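Local coordinates for SusD homolog (PDB 3FDH), which probably binds sugars as a SusD/RagB-family protein at the outer membrane of a gut Bacteroides, at residues Pro69-Asn80 against Tyr464-Ala472; Ala124-Ala135 against Pro149-Gln160. All coordinates share one frame; numbering follows the deposited sequence.

Contact 1: Pro69-Asn80 against Tyr464-Ala472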
loop_
_atom_site.group_PDB
_atom_site.type_symbol
_atom_site.label_atom_id
_atom_site.label_comp_id
_atom_site.label_asym_id
_atom_site.label_seq_id
_atom_site.Cartn_x
_atom_site.Cartn_y
_atom_site.Cartn_z
ATOM N N PRO A 69 -2.945 14.643 11.985
ATOM C CA PRO A 69 -3.636 14.060 10.837
ATOM C C PRO A 69 -4.385 14.995 9.942
ATOM O O PRO A 69 -4.751 14.600 8.836
ATOM C CB PRO A 69 -4.614 13.048 11.466
ATOM C CG PRO A 69 -4.167 12.893 12.915
ATOM C CD PRO A 69 -3.432 14.130 13.270
ATOM N N SER A 70 -4.564 16.235 10.390
ATOM C CA SER A 70 -5.385 17.214 9.660
ATOM C C SER A 70 -4.629 18.458 9.205
ATOM O O SER A 70 -5.214 19.424 8.648
ATOM C CB SER A 70 -6.591 17.633 10.516
ATOM O OG SER A 70 -6.200 18.353 11.679
ATOM N N SER A 71 -3.341 18.470 9.498
ATOM C CA SER A 71 -2.462 19.596 9.096
ATOM C C SER A 71 -1.983 19.465 7.664
ATOM O O SER A 71 -1.465 18.430 7.280
ATOM C CB SER A 71 -1.228 19.721 10.020
ATOM O OG SER A 71 -0.325 20.671 9.479
ATOM N N SER A 72 -2.112 20.549 6.914
ATOM C CA SER A 72 -1.656 20.610 5.511
ATOM C C SER A 72 -0.124 20.362 5.414
ATOM O O SER A 72 0.403 19.968 4.374
ATOM C CB SER A 72 -2.078 21.935 4.859
ATOM O OG SER A 72 -1.618 23.043 5.599
ATOM N N SER A 73 0.593 20.512 6.519
ATOM C CA SER A 73 2.049 20.279 6.463
ATOM C C SER A 73 2.429 18.849 6.426
ATOM O O SER A 73 3.472 18.473 5.909
ATOM C CB SER A 73 2.741 20.774 7.723
ATOM O OG SER A 73 2.553 22.133 7.849
ATOM N N THR A 74 1.548 18.043 6.990
ATOM C CA THR A 74 1.883 16.669 7.265
ATOM C C THR A 74 2.284 15.862 6.063
ATOM O O THR A 74 3.257 15.091 6.128
ATOM C CB THR A 74 0.743 16.006 8.003
ATOM O OG1 THR A 74 0.494 16.760 9.189
ATOM C CG2 THR A 74 1.065 14.615 8.339
ATOM N N PHE A 75 1.514 15.988 4.994
ATOM C CA PHE A 75 1.792 15.198 3.772
ATOM C C PHE A 75 2.239 16.064 2.644
ATOM O O PHE A 75 2.140 15.680 1.498
ATOM C CB PHE A 75 0.569 14.390 3.364
ATOM C CG PHE A 75 0.167 13.388 4.427
ATOM C CD1 PHE A 75 0.964 12.292 4.647
ATOM C CD2 PHE A 75 -0.950 13.589 5.244
ATOM C CE1 PHE A 75 0.667 11.391 5.618
ATOM C CE2 PHE A 75 -1.259 12.693 6.247
ATOM C CZ PHE A 75 -0.448 11.589 6.439
ATOM N N ASN A 76 2.750 17.237 2.975
ATOM C CA ASN A 76 3.210 18.164 1.921
ATOM C C ASN A 76 4.290 17.565 1.037
ATOM O O ASN A 76 4.251 17.652 -0.193
ATOM C CB ASN A 76 3.714 19.481 2.480
ATOM C CG ASN A 76 3.793 20.552 1.405
ATOM O OD1 ASN A 76 2.848 20.742 0.648
ATOM N ND2 ASN A 76 4.926 21.228 1.314
ATOM N N ASN A 77 5.264 16.931 1.671
ATOM C CA ASN A 77 6.346 16.294 0.925
ATOM C C ASN A 77 5.847 15.173 0.021
ATOM O O ASN A 77 6.228 15.082 -1.159
ATOM C CB ASN A 77 7.420 15.740 1.848
ATOM C CG ASN A 77 8.285 16.812 2.449
ATOM O OD1 ASN A 77 8.348 17.939 1.952
ATOM N ND2 ASN A 77 8.972 16.465 3.541
ATOM N N SER A 78 4.983 14.328 0.581
ATOM C CA SER A 78 4.426 13.208 -0.165
ATOM C C SER A 78 3.638 13.711 -1.342
ATOM O O SER A 78 3.730 13.210 -2.441
ATOM C CB SER A 78 3.508 12.368 0.694
ATOM O OG SER A 78 4.276 11.738 1.692
ATOM N N TRP A 79 2.815 14.703 -1.048
ATOM C CA TRP A 79 1.993 15.409 -2.044
ATOM C C TRP A 79 2.855 15.945 -3.200
ATOM O O TRP A 79 2.636 15.682 -4.382
ATOM C CB TRP A 79 1.254 16.553 -1.331
ATOM C CG TRP A 79 0.576 17.570 -2.179
ATOM C CD1 TRP A 79 1.121 18.728 -2.629
ATOM C CD2 TRP A 79 -0.801 17.578 -2.616
ATOM N NE1 TRP A 79 0.186 19.451 -3.337
ATOM C CE2 TRP A 79 -0.998 18.761 -3.345
ATOM C CE3 TRP A 79 -1.882 16.701 -2.458
ATOM C CZ2 TRP A 79 -2.230 19.082 -3.933
ATOM C CZ3 TRP A 79 -3.103 17.027 -3.045
ATOM C CH2 TRP A 79 -3.264 18.198 -3.759
ATOM N N ASN A 80 3.831 16.740 -2.842
ATOM C CA ASN A 80 4.738 17.295 -3.860
ATOM C C ASN A 80 5.435 16.207 -4.659
ATOM O O ASN A 80 5.600 16.295 -5.867
ATOM C CB ASN A 80 5.776 18.196 -3.213
ATOM C CG ASN A 80 5.182 19.495 -2.737
ATOM O OD1 ASN A 80 4.214 20.002 -3.318
ATOM N ND2 ASN A 80 5.770 20.059 -1.689
ATOM N N TYR A 464 -6.321 12.151 3.623
ATOM C CA TYR A 464 -5.120 12.926 3.993
ATOM C C TYR A 464 -5.367 14.389 3.637
ATOM O O TYR A 464 -5.975 14.674 2.593
ATOM C CB TYR A 464 -3.877 12.485 3.257
ATOM C CG TYR A 464 -3.367 11.135 3.762
ATOM C CD1 TYR A 464 -4.199 10.332 4.490
ATOM C CD2 TYR A 464 -2.090 10.707 3.476
ATOM C CE1 TYR A 464 -3.748 9.080 4.931
ATOM C CE2 TYR A 464 -1.659 9.511 3.904
ATOM C CZ TYR A 464 -2.464 8.712 4.623
ATOM O OH TYR A 464 -1.919 7.485 5.007
ATOM N N PRO A 465 -4.838 15.320 4.455
ATOM C CA PRO A 465 -5.017 16.712 4.096
ATOM C C PRO A 465 -4.143 17.170 2.919
ATOM O O PRO A 465 -3.018 16.688 2.708
ATOM C CB PRO A 465 -4.585 17.454 5.378
ATOM C CG PRO A 465 -3.621 16.517 6.048
ATOM C CD PRO A 465 -4.210 15.172 5.790
ATOM N N TYR A 466 -4.682 18.102 2.159
ATOM C CA TYR A 466 -3.954 18.690 1.021
ATOM C C TYR A 466 -2.653 19.351 1.482
ATOM O O TYR A 466 -2.552 19.917 2.593
ATOM C CB TYR A 466 -4.794 19.739 0.283
ATOM C CG TYR A 466 -6.105 19.228 -0.313
ATOM C CD1 TYR A 466 -6.107 18.380 -1.411
ATOM C CD2 TYR A 466 -7.331 19.602 0.230
ATOM C CE1 TYR A 466 -7.314 17.889 -1.951
ATOM C CE2 TYR A 466 -8.544 19.135 -0.316
ATOM C CZ TYR A 466 -8.524 18.300 -1.411
ATOM O OH TYR A 466 -9.707 17.838 -1.930
ATOM N N GLY A 467 -1.675 19.321 0.586
ATOM C CA GLY A 467 -0.354 19.881 0.856
ATOM C C GLY A 467 -0.406 21.369 0.925
ATOM O O GLY A 467 -1.084 22.017 0.138
ATOM N N ASN A 468 0.330 21.925 1.876
ATOM C CA ASN A 468 0.312 23.377 2.095
ATOM C C ASN A 468 0.950 24.118 0.940
ATOM O O ASN A 468 0.766 25.324 0.772
ATOM C CB ASN A 468 0.942 23.806 3.443
ATOM C CG ASN A 468 2.425 23.498 3.545
ATOM O OD1 ASN A 468 2.813 22.365 3.713
ATOM N ND2 ASN A 468 3.254 24.525 3.480
ATOM N N SER A 469 1.697 23.392 0.133
ATOM C CA SER A 469 2.325 24.006 -1.015
ATOM C C SER A 469 1.243 24.498 -1.926
ATOM O O SER A 469 1.381 25.519 -2.569
ATOM C CB SER A 469 3.232 23.049 -1.763
ATOM O OG SER A 469 4.476 22.959 -1.081
ATOM N N ASP A 470 0.137 23.760 -1.937
ATOM C CA ASP A 470 -0.997 24.077 -2.818
ATOM C C ASP A 470 -2.092 24.874 -2.126
ATOM O O ASP A 470 -2.834 25.618 -2.770
ATOM C CB ASP A 470 -1.509 22.810 -3.519
ATOM C CG ASP A 470 -0.674 22.491 -4.734
ATOM O OD1 ASP A 470 -0.459 23.432 -5.510
ATOM O OD2 ASP A 470 -0.201 21.361 -4.927
ATOM N N THR A 471 -2.167 24.771 -0.803
ATOM C CA THR A 471 -3.171 25.564 -0.078
ATOM C C THR A 471 -2.672 27.002 -0.164
ATOM O O THR A 471 -3.450 27.972 -0.120
ATOM C CB THR A 471 -3.362 25.155 1.389
ATOM O OG1 THR A 471 -2.137 25.361 2.099
ATOM C CG2 THR A 471 -3.787 23.673 1.515
ATOM N N ALA A 472 -1.361 27.133 -0.364
ATOM C CA ALA A 472 -0.736 28.458 -0.485
ATOM C C ALA A 472 -0.926 29.018 -1.889
ATOM O O ALA A 472 -1.416 30.138 -2.099
ATOM C CB ALA A 472 0.748 28.379 -0.188
HETATM O O HOH W 1 -0.589 17.487 3.815
HETATM O O HOH W 2 -2.671 25.420 4.729
#

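Contact 2: Ala124-Ala135 against Pro149-Gln160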
loop_
_atom_site.group_PDB
_atom_site.type_symbol
_atom_site.label_atom_id
_atom_site.label_comp_id
_atom_site.label_asym_id
_atom_site.label_seq_id
_atom_site.Cartn_x
_atom_site.Cartn_y
_atom_site.Cartn_z
ATOM N N ALA A 124 -5.798 10.581 -5.989
ATOM C CA ALA A 124 -7.246 10.460 -5.871
ATOM C C ALA A 124 -7.624 9.739 -4.601
ATOM O O ALA A 124 -8.523 10.134 -3.902
ATOM C CB ALA A 124 -7.860 9.774 -7.122
ATOM N N ASP A 125 -6.917 8.674 -4.294
ATOM C CA ASP A 125 -7.269 7.842 -3.116
ATOM C C ASP A 125 -7.058 8.541 -1.784
ATOM O O ASP A 125 -7.884 8.429 -0.831
ATOM C CB ASP A 125 -6.508 6.536 -3.133
ATOM C CG ASP A 125 -6.991 5.641 -4.202
ATOM O OD1 ASP A 125 -8.117 5.852 -4.721
ATOM O OD2 ASP A 125 -6.212 4.736 -4.552
ATOM N N PHE A 126 -5.981 9.318 -1.733
ATOM C CA PHE A 126 -5.585 9.920 -0.464
ATOM C C PHE A 126 -6.122 11.287 -0.253
ATOM O O PHE A 126 -6.468 11.627 0.863
ATOM C CB PHE A 126 -4.067 9.801 -0.237
ATOM C CG PHE A 126 -3.704 8.439 0.115
ATOM C CD1 PHE A 126 -3.557 7.469 -0.874
ATOM C CD2 PHE A 126 -3.672 8.059 1.431
ATOM C CE1 PHE A 126 -3.358 6.192 -0.531
ATOM C CE2 PHE A 126 -3.432 6.793 1.776
ATOM C CZ PHE A 126 -3.297 5.845 0.808
ATOM N N PHE A 127 -6.238 12.052 -1.322
ATOM C CA PHE A 127 -6.646 13.429 -1.170
ATOM C C PHE A 127 -8.033 13.770 -1.662
ATOM O O PHE A 127 -8.585 14.797 -1.293
ATOM C CB PHE A 127 -5.585 14.349 -1.803
ATOM C CG PHE A 127 -4.248 14.165 -1.189
ATOM C CD1 PHE A 127 -3.922 14.823 -0.040
ATOM C CD2 PHE A 127 -3.319 13.318 -1.763
ATOM C CE1 PHE A 127 -2.697 14.647 0.541
ATOM C CE2 PHE A 127 -2.099 13.121 -1.186
ATOM C CZ PHE A 127 -1.781 13.773 -0.028
ATOM N N GLY A 128 -8.605 12.872 -2.444
ATOM C CA GLY A 128 -9.946 13.060 -3.001
ATOM C C GLY A 128 -9.870 13.873 -4.256
ATOM O O GLY A 128 -9.009 13.651 -5.110
ATOM N N ASP A 129 -10.788 14.830 -4.334
ATOM C CA ASP A 129 -10.819 15.792 -5.428
ATOM C C ASP A 129 -9.520 16.573 -5.342
ATOM O O ASP A 129 -9.097 16.985 -4.244
ATOM C CB ASP A 129 -11.966 16.760 -5.305
ATOM C CG ASP A 129 -13.319 16.117 -5.584
ATOM O OD1 ASP A 129 -13.454 14.874 -5.609
ATOM O OD2 ASP A 129 -14.249 16.898 -5.764
ATOM N N ALA A 130 -8.934 16.855 -6.501
ATOM C CA ALA A 130 -7.597 17.437 -6.520
ATOM C C ALA A 130 -7.141 17.785 -7.937
ATOM O O ALA A 130 -7.699 17.269 -8.914
ATOM C CB ALA A 130 -6.592 16.376 -5.887
ATOM N N PRO A 131 -6.164 18.704 -8.066
ATOM C CA PRO A 131 -5.685 19.007 -9.410
ATOM C C PRO A 131 -5.099 17.777 -10.050
ATOM O O PRO A 131 -4.509 16.935 -9.367
ATOM C CB PRO A 131 -4.601 20.073 -9.180
ATOM C CG PRO A 131 -4.962 20.720 -7.843
ATOM C CD PRO A 131 -5.646 19.634 -7.039
ATOM N N CYS A 132 -5.300 17.655 -11.352
ATOM C CA CYS A 132 -4.729 16.524 -12.088
ATOM C C CYS A 132 -4.595 16.823 -13.581
ATOM O O CYS A 132 -3.502 16.986 -14.110
ATOM C CB CYS A 132 -5.593 15.290 -11.867
ATOM S SG CYS A 132 -4.911 13.768 -12.562
ATOM N N SER A 133 -5.738 16.922 -14.223
ATOM C CA SER A 133 -5.795 17.197 -15.662
ATOM C C SER A 133 -5.067 18.476 -16.042
ATOM O O SER A 133 -4.553 18.608 -17.150
ATOM C CB SER A 133 -7.257 17.287 -16.132
ATOM O OG SER A 133 -7.907 18.476 -15.686
ATOM N N GLN A 134 -4.998 19.408 -15.103
ATOM C CA GLN A 134 -4.363 20.705 -15.359
ATOM C C GLN A 134 -3.040 20.870 -14.641
ATOM O O GLN A 134 -2.326 21.830 -14.860
ATOM C CB GLN A 134 -5.315 21.856 -15.034
ATOM C CG GLN A 134 -6.505 21.842 -15.962
ATOM C CD GLN A 134 -7.405 23.046 -15.826
ATOM O OE1 GLN A 134 -7.179 23.918 -14.987
ATOM N NE2 GLN A 134 -8.439 23.106 -16.667
ATOM N N ALA A 135 -2.717 19.920 -13.784
ATOM C CA ALA A 135 -1.436 19.940 -13.087
ATOM C C ALA A 135 -0.459 19.207 -13.979
ATOM O O ALA A 135 -0.792 18.168 -14.532
ATOM C CB ALA A 135 -1.546 19.256 -11.733
ATOM N N PRO A 149 -4.054 25.330 -11.547
ATOM C CA PRO A 149 -4.895 24.218 -11.978
ATOM C C PRO A 149 -6.156 24.042 -11.191
ATOM O O PRO A 149 -6.190 24.234 -9.968
ATOM C CB PRO A 149 -3.995 23.004 -11.773
ATOM C CG PRO A 149 -2.650 23.518 -11.957
ATOM C CD PRO A 149 -2.648 24.926 -11.428
ATOM N N LYS A 150 -7.196 23.681 -11.918
ATOM C CA LYS A 150 -8.479 23.424 -11.297
ATOM C C LYS A 150 -8.390 22.103 -10.599
ATOM O O LYS A 150 -7.562 21.252 -10.913
ATOM C CB LYS A 150 -9.636 23.354 -12.309
ATOM C CG LYS A 150 -9.653 22.113 -13.191
ATOM C CD LYS A 150 -10.845 22.131 -14.144
ATOM C CE LYS A 150 -11.044 20.812 -14.893
ATOM N NZ LYS A 150 -11.506 19.676 -14.009
HETATM N N MSE A 151 -9.275 21.948 -9.634
HETATM C CA MSE A 151 -9.422 20.673 -8.999
HETATM C C MSE A 151 -10.354 19.808 -9.856
HETATM O O MSE A 151 -11.364 20.254 -10.371
HETATM C CB MSE A 151 -9.890 20.831 -7.560
HETATM C CG MSE A 151 -8.774 21.332 -6.578
HETATM SE SE MSE A 151 -9.695 21.656 -5.001
HETATM C CE MSE A 151 -9.677 19.816 -4.341
ATOM N N ASP A 152 -9.912 18.589 -10.094
ATOM C CA ASP A 152 -10.701 17.579 -10.807
ATOM C C ASP A 152 -11.427 16.819 -9.718
ATOM O O ASP A 152 -10.935 16.704 -8.587
ATOM C CB ASP A 152 -9.817 16.527 -11.508
ATOM C CG ASP A 152 -9.111 17.051 -12.747
ATOM O OD1 ASP A 152 -9.277 18.238 -13.107
ATOM O OD2 ASP A 152 -8.371 16.242 -13.344
ATOM N N THR A 153 -12.587 16.281 -10.057
ATOM C CA THR A 153 -13.306 15.435 -9.114
ATOM C C THR A 153 -12.561 14.135 -9.087
ATOM O O THR A 153 -11.852 13.797 -10.033
ATOM C CB THR A 153 -14.746 15.130 -9.526
ATOM O OG1 THR A 153 -14.749 14.367 -10.748
ATOM C CG2 THR A 153 -15.559 16.423 -9.656
ATOM N N GLN A 154 -12.739 13.401 -7.999
ATOM C CA GLN A 154 -12.061 12.118 -7.850
ATOM C C GLN A 154 -12.508 11.196 -8.972
ATOM O O GLN A 154 -11.738 10.365 -9.488
ATOM C CB GLN A 154 -12.376 11.479 -6.495
ATOM C CG GLN A 154 -11.439 10.352 -6.124
ATOM C CD GLN A 154 -11.980 9.491 -5.064
ATOM O OE1 GLN A 154 -13.139 9.063 -5.129
ATOM N NE2 GLN A 154 -11.131 9.171 -4.066
ATOM N N GLN A 155 -13.761 11.362 -9.370
ATOM C CA GLN A 155 -14.305 10.537 -10.446
ATOM C C GLN A 155 -13.571 10.860 -11.758
ATOM O O GLN A 155 -13.202 9.964 -12.506
ATOM C CB GLN A 155 -15.814 10.690 -10.585
ATOM C CG GLN A 155 -16.420 9.781 -11.645
ATOM C CD GLN A 155 -17.929 10.029 -11.825
ATOM O OE1 GLN A 155 -18.473 11.044 -11.364
ATOM N NE2 GLN A 155 -18.599 9.107 -12.503
ATOM N N GLU A 156 -13.331 12.141 -11.996
ATOM C CA GLU A 156 -12.604 12.568 -13.182
ATOM C C GLU A 156 -11.189 12.026 -13.183
ATOM O O GLU A 156 -10.654 11.673 -14.219
ATOM C CB GLU A 156 -12.574 14.088 -13.310
ATOM C CG GLU A 156 -13.891 14.625 -13.768
ATOM C CD GLU A 156 -14.026 16.120 -13.663
ATOM O OE1 GLU A 156 -13.294 16.766 -12.881
ATOM O OE2 GLU A 156 -14.926 16.636 -14.339
ATOM N N ILE A 157 -10.599 11.934 -11.999
ATOM C CA ILE A 157 -9.215 11.457 -11.894
ATOM C C ILE A 157 -9.225 9.978 -12.253
ATOM O O ILE A 157 -8.380 9.493 -13.014
ATOM C CB ILE A 157 -8.586 11.730 -10.494
ATOM C CG1 ILE A 157 -8.486 13.234 -10.209
ATOM C CG2 ILE A 157 -7.153 11.051 -10.430
ATOM C CD1 ILE A 157 -8.038 13.586 -8.782
ATOM N N TYR A 158 -10.208 9.249 -11.737
ATOM C CA TYR A 158 -10.317 7.806 -12.027
ATOM C C TYR A 158 -10.542 7.518 -13.517
ATOM O O TYR A 158 -10.010 6.540 -14.066
ATOM C CB TYR A 158 -11.298 7.048 -11.123
ATOM C CG TYR A 158 -10.526 6.384 -9.976
ATOM C CD1 TYR A 158 -10.258 7.042 -8.804
ATOM C CD2 TYR A 158 -9.990 5.144 -10.135
ATOM C CE1 TYR A 158 -9.526 6.454 -7.803
ATOM C CE2 TYR A 158 -9.228 4.553 -9.159
ATOM C CZ TYR A 158 -9.007 5.208 -7.981
ATOM O OH TYR A 158 -8.272 4.590 -7.004
ATOM N N THR A 159 -11.279 8.393 -14.188
ATOM C CA THR A 159 -11.460 8.224 -15.614
ATOM C C THR A 159 -10.087 8.326 -16.289
ATOM O O THR A 159 -9.790 7.587 -17.209
ATOM C CB THR A 159 -12.396 9.275 -16.202
ATOM O OG1 THR A 159 -13.711 9.053 -15.674
ATOM C CG2 THR A 159 -12.432 9.159 -17.726
ATOM N N GLN A 160 -9.252 9.229 -15.786
ATOM C CA GLN A 160 -7.913 9.456 -16.346
ATOM C C GLN A 160 -7.016 8.285 -16.048
ATOM O O GLN A 160 -6.207 7.859 -16.859
ATOM C CB GLN A 160 -7.285 10.748 -15.822
ATOM C CG GLN A 160 -8.035 11.980 -16.257
ATOM C CD GLN A 160 -7.552 13.263 -15.573
ATOM O OE1 GLN A 160 -6.458 13.773 -15.853
ATOM N NE2 GLN A 160 -8.417 13.837 -14.738
HETATM O O HOH W 3 -6.901 19.661 -12.882
#

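Contact 1: Pro69-Asn80 against Tyr464-Ala472
Trp79 and Gly467 meet where the starts of two helices, 76-80 and 468-472, come together in this mainly helical SusD-family fold, their axes 79° apart. The tightly packed side is built mainly of rings, with the indole N-H to Asp470 as its polar element. Gly467 CA lies over the five-membered ring of Trp79, 4.0 Å from its centroid, and glycine suits this N-cap position because a CB would run into Trp79 CD1 and Asn76 OD1. With CG anti to the backbone N (chi1 168°), the indole hydrogen-bonds from its edge to Asp470, NE1 to OD2 on the anti side of the carboxylate; the modelled 2.5 Å is unusually short. Trp79 CZ3 meets the edge of the Tyr466 ring. A leucine in place of Trp79 would probably leave Asp470 OD2 without this donor and open a gap beside Gly467 and Tyr466. Phe75 and Tyr464 form an offset stack, centroids 4.0 Å apart, with Thr74 CG2 against the opposite Phe75 face and Pro465 CD at its edge. Tyrosine suits this place because its hydroxyl, at the far end, bonds to Ile41 O. Water 1 lies between the segments, accepting from Phe75 N and 2.8 Å from Pro465 O.

The other side is polar and partly exposed, lined by short serine and asparagine side chains. Water 2 bridges Ser72 OG and Thr471 OG1, and the bond from Asn468 N to Ser72 O is weak. Firmer is the Asn76 amide: OD1 accepts Ser469 N at 2.9 Å, from above the carbonyl plane, while ND2 donates in plane to Ser469 OG. That OG also receives Asn80 ND2 at 3.2 Å.

Contact 2: Ala124-Ala135 against Pro149-Gln160
Ala130 and Asp152 form an antiparallel hydrogen-bonded pair, Ala130 N to Asp152 O 2.9 Å and Asp152 N to Ala130 O 2.8 Å, two residues after Gly128, whose positive phi turns the chain out of its helix. Asp152 OD1 takes Ser133 OG on the syn lone pair and a salt bridge from Lys150 NZ, while Ser133 N and Gln160 NE2 approach OD2 from opposite faces of its plane. Aspartate suits this spot, its short arm keeping the carboxylate near the strand and within reach of Ser133, its two oxygens taking four protein donors.

This small, weakly formed two-stranded antiparallel sheet follows helix 106-127 and precedes helix 154-171, whose start carries a capping box: Thr153 OG1 accepts Glu156 N, and Glu156 OE1 accepts Thr153 N. Asp129 OD1 meets this helix start, receiving Gln154 N at 2.9 Å.

Between the helices, Ala124 is small enough for Ile157 CG2 to come within 3.6 Å of its CB. Gln154, with CG anti to the backbone N (chi1 -165°), delivers NE2 to Ala124 O at 2.8 Å, nearly straight (175°). Tyr158 OH donates to the syn lone pair of Asp125 OD1, 2.6 Å away; Asp125 OD2 salt-bridges to Arg208.

Contacts 1 and 2 lie on the same side of the chain's centre, their own centres about 15 Å apart, and each is partly buried. They share no segment, yet helices 76-95 and 106-127 are successive, and helix 475-481 packs against both contacts. Tyr466 OH probably bonds to Asp129 O, Tyr464 N to Phe126 O, and Trp79 meets Phe127 edge-to-face. Contact 1 brings together distant parts of the sequence through aromatic rings, with neutral amides and hydroxyls toward its exposed side and its charged residue, Asp470, paired with the indole N-H; contact 2, local in sequence, uses paired backbone and a charged cluster around buried Asp152 running out to exposed Glu156, with apolar residues between its helices.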